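Local structure of probable FAD-dependent oxidoreductase PA4991 (Pseudomonas aeruginosa PAO1, 5EZ7) at residues Q225-H230 / V315-P320. The protein binds one FAD per subunit and probably acts as an oxidoreductase of the DAO family, although its physiological substrate is unknown. Sequence-based numbering, arbitrary orientation.
With FAD (flavin-adenine dinucleotide), chain B.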
# COMPACT_ATOMS: atom_id res chain seq x y z
N GLN A 225 -4.32 -15.50 -3.32
CA GLN A 225 -4.50 -15.35 -4.77
C GLN A 225 -3.70 -14.14 -5.25
O GLN A 225 -3.34 -13.27 -4.47
CB GLN A 225 -5.98 -15.22 -5.20
CG GLN A 225 -6.70 -13.98 -4.63
CD GLN A 225 -8.13 -13.80 -5.15
OE1 GLN A 225 -8.61 -14.60 -5.89
NE2 GLN A 225 -8.79 -12.71 -4.77
N ARG A 226 -3.43 -14.11 -6.55
CA ARG A 226 -2.66 -13.07 -7.22
C ARG A 226 -3.54 -12.52 -8.34
O ARG A 226 -3.94 -13.27 -9.20
CB ARG A 226 -1.37 -13.67 -7.77
CG ARG A 226 -0.27 -13.93 -6.74
CD ARG A 226 1.02 -14.40 -7.40
NE ARG A 226 1.62 -15.47 -6.62
CZ ARG A 226 2.76 -15.43 -5.95
NH1 ARG A 226 3.53 -14.36 -5.97
NH2 ARG A 226 3.14 -16.49 -5.24
N ARG A 227 -3.89 -11.25 -8.31
CA ARG A 227 -4.73 -10.69 -9.35
C ARG A 227 -3.93 -9.63 -10.04
O ARG A 227 -3.72 -8.55 -9.49
CB ARG A 227 -6.00 -10.12 -8.78
CG ARG A 227 -6.94 -11.22 -8.33
CD ARG A 227 -7.96 -10.67 -7.34
NE ARG A 227 -8.84 -9.71 -7.99
CZ ARG A 227 -9.13 -8.47 -7.58
NH1 ARG A 227 -9.95 -7.72 -8.31
NH2 ARG A 227 -8.64 -7.98 -6.46
N PRO A 228 -3.45 -9.95 -11.25
CA PRO A 228 -2.54 -9.00 -11.89
C PRO A 228 -3.23 -7.68 -12.35
O PRO A 228 -4.45 -7.62 -12.51
CB PRO A 228 -1.99 -9.82 -13.06
CG PRO A 228 -3.15 -10.70 -13.44
CD PRO A 228 -3.85 -11.05 -12.16
N LEU A 229 -2.44 -6.64 -12.46
CA LEU A 229 -2.82 -5.36 -13.07
C LEU A 229 -1.81 -5.04 -14.17
O LEU A 229 -0.65 -5.42 -14.06
CB LEU A 229 -2.83 -4.25 -12.02
CG LEU A 229 -4.04 -4.23 -11.09
CD1 LEU A 229 -3.78 -3.29 -9.95
CD2 LEU A 229 -5.33 -3.80 -11.78
N HIS A 230 -2.24 -4.34 -15.22
CA HIS A 230 -1.35 -3.72 -16.25
C HIS A 230 -1.51 -2.20 -16.26
O HIS A 230 -2.31 -1.65 -17.03
CB HIS A 230 -1.67 -4.26 -17.64
CG HIS A 230 -0.58 -4.08 -18.65
ND1 HIS A 230 -0.68 -4.58 -19.93
CD2 HIS A 230 0.65 -3.52 -18.56
CE1 HIS A 230 0.44 -4.33 -20.59
NE2 HIS A 230 1.27 -3.70 -19.78
N VAL A 315 1.96 -5.82 -12.32
CA VAL A 315 2.14 -6.14 -10.91
C VAL A 315 0.93 -6.90 -10.41
O VAL A 315 -0.21 -6.64 -10.81
CB VAL A 315 2.41 -4.89 -10.05
CG1 VAL A 315 1.36 -3.83 -10.23
CG2 VAL A 315 2.54 -5.21 -8.57
N ASP A 316 1.20 -7.88 -9.56
CA ASP A 316 0.17 -8.72 -8.93
C ASP A 316 -0.33 -8.10 -7.63
O ASP A 316 0.48 -7.62 -6.83
CB ASP A 316 0.74 -10.08 -8.57
CG ASP A 316 1.01 -10.94 -9.76
OD1 ASP A 316 0.37 -10.73 -10.82
OD2 ASP A 316 1.85 -11.87 -9.60
N ARG A 317 -1.64 -8.07 -7.44
CA ARG A 317 -2.21 -7.79 -6.12
C ARG A 317 -2.17 -9.10 -5.35
O ARG A 317 -2.55 -10.12 -5.89
CB ARG A 317 -3.63 -7.26 -6.22
CG ARG A 317 -3.70 -5.86 -6.80
CD ARG A 317 -5.10 -5.55 -7.30
NE ARG A 317 -5.37 -6.29 -8.51
CZ ARG A 317 -6.44 -6.13 -9.30
NH1 ARG A 317 -6.59 -6.89 -10.39
NH2 ARG A 317 -7.36 -5.20 -9.01
N ALA A 318 -1.72 -9.04 -4.10
CA ALA A 318 -1.62 -10.17 -3.20
C ALA A 318 -2.74 -10.10 -2.18
O ALA A 318 -2.80 -9.18 -1.38
CB ALA A 318 -0.28 -10.17 -2.51
N GLU A 319 -3.64 -11.08 -2.24
CA GLU A 319 -4.86 -11.08 -1.44
C GLU A 319 -5.16 -12.46 -0.85
O GLU A 319 -4.70 -13.49 -1.39
CB GLU A 319 -6.06 -10.68 -2.32
CG GLU A 319 -5.99 -9.27 -2.82
CD GLU A 319 -7.03 -8.97 -3.86
OE1 GLU A 319 -7.82 -9.89 -4.15
OE2 GLU A 319 -7.06 -7.83 -4.41
N PRO A 320 -5.97 -12.49 0.22
CA PRO A 320 -6.50 -13.78 0.64
C PRO A 320 -7.34 -14.43 -0.46
O PRO A 320 -8.08 -13.74 -1.18
CB PRO A 320 -7.38 -13.43 1.83
CG PRO A 320 -7.80 -12.02 1.58
CD PRO A 320 -6.60 -11.38 0.95
PA FAD B . 3.50 -5.07 0.02
O1A FAD B . 3.51 -3.59 -0.21
O2A FAD B . 3.58 -6.02 -1.14
O5B FAD B . 4.68 -5.37 1.04
C5B FAD B . 5.13 -6.68 1.31
C4B FAD B . 6.58 -6.53 1.72
O4B FAD B . 7.06 -7.80 2.21
C3B FAD B . 7.46 -6.10 0.54
O3B FAD B . 8.18 -4.91 0.86
C2B FAD B . 8.37 -7.29 0.33
O2B FAD B . 9.68 -6.97 -0.13
C1B FAD B . 8.37 -7.96 1.70
N9A FAD B . 8.67 -9.40 1.65
C8A FAD B . 8.17 -10.29 0.77
N7A FAD B . 8.67 -11.51 1.02
C5A FAD B . 9.49 -11.41 2.07
C6A FAD B . 10.34 -12.35 2.82
N6A FAD B . 10.35 -13.64 2.46
N1A FAD B . 11.05 -11.88 3.86
C2A FAD B . 11.01 -10.58 4.20
N3A FAD B . 10.26 -9.66 3.55
C4A FAD B . 9.50 -10.02 2.49
N1 FAD B . -4.91 0.47 -2.35
C2 FAD B . -5.53 1.62 -2.01
O2 FAD B . -6.07 1.71 -0.89
N3 FAD B . -5.58 2.68 -2.85
C4 FAD B . -5.03 2.65 -4.06
O4 FAD B . -5.09 3.65 -4.81
C4X FAD B . -4.34 1.44 -4.49
N5 FAD B . -3.76 1.36 -5.71
C5X FAD B . -3.12 0.24 -6.09
C6 FAD B . -2.53 0.20 -7.34
C7 FAD B . -1.85 -0.92 -7.77
C7M FAD B . -1.20 -0.93 -9.12
C8 FAD B . -1.73 -2.09 -6.87
C8M FAD B . -1.00 -3.35 -7.27
C9 FAD B . -2.33 -2.06 -5.62
C9A FAD B . -3.03 -0.93 -5.18
N10 FAD B . -3.65 -0.86 -3.90
C10 FAD B . -4.30 0.32 -3.53
C1' FAD B . -3.58 -1.96 -2.95
C2' FAD B . -2.33 -1.79 -2.12
O2' FAD B . -1.20 -1.43 -2.93
C3' FAD B . -2.03 -3.04 -1.32
O3' FAD B . -3.25 -3.51 -0.72
C4' FAD B . -1.01 -2.76 -0.22
O4' FAD B . 0.01 -1.86 -0.66
C5' FAD B . -0.33 -4.03 0.26
O5' FAD B . 0.49 -3.73 1.39
P FAD B . 1.40 -4.89 2.01
O1P FAD B . 2.38 -4.26 2.97
O2P FAD B . 0.47 -5.94 2.48
O3P FAD B . 2.13 -5.51 0.72
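Arg317 lays its guanidinium between Leu229 and the guanidinium of Arg227, a compact example of how neighbouring strands can build a layered polar and apolar stack on one face of a sheet. CG of Leu229 sits over the centre of one face, 3.5 Å from CZ of Arg317, while the Arg227 group lies nearly flat on the other, the two planes 24° apart. The two like charges probably share this stack at little cost, since each has a carboxylate partner: Glu277 forms a salt bridge with NH2 of Arg317, and Glu319 forms one at the edge of the Arg227 guanidinium, NH2 of Arg227 lying 2.6 Å from OE2 of Glu319, although the hydrogen bond is bent and weak. A bend at chi3 (-72°) folds Arg317 back over the strand pair, letting its NE reach the carbonyl O of Arg227 at 3.0 Å. That oxygen is gripped twice, since the backbone N of Arg317 approaches it from the opposite face of the carbonyl plane. Glu319 is also shared: its OE1 takes NE2 of Gln225 at 3.0 Å, nearly along the C-O axis. The backbones pair antiparallel from Gln225–Glu319 to Leu229–Val315; Pro228 faces Asp316 in a non-hydrogen-bonded pair, where its missing N-H costs this strand pair no bond. CD1 of Leu229 lies 3.6 Å from C7M of FAD, while CG of Arg317 and CG1 of Val315 lie 3.7 and 3.8 Å from C8M of FAD. The arrangement is thus an antiparallel pairing of an edge strand, 309-320, with its inner neighbour, lining the dimethylbenzene end of the FAD pocket in a DAO-family flavoenzyme.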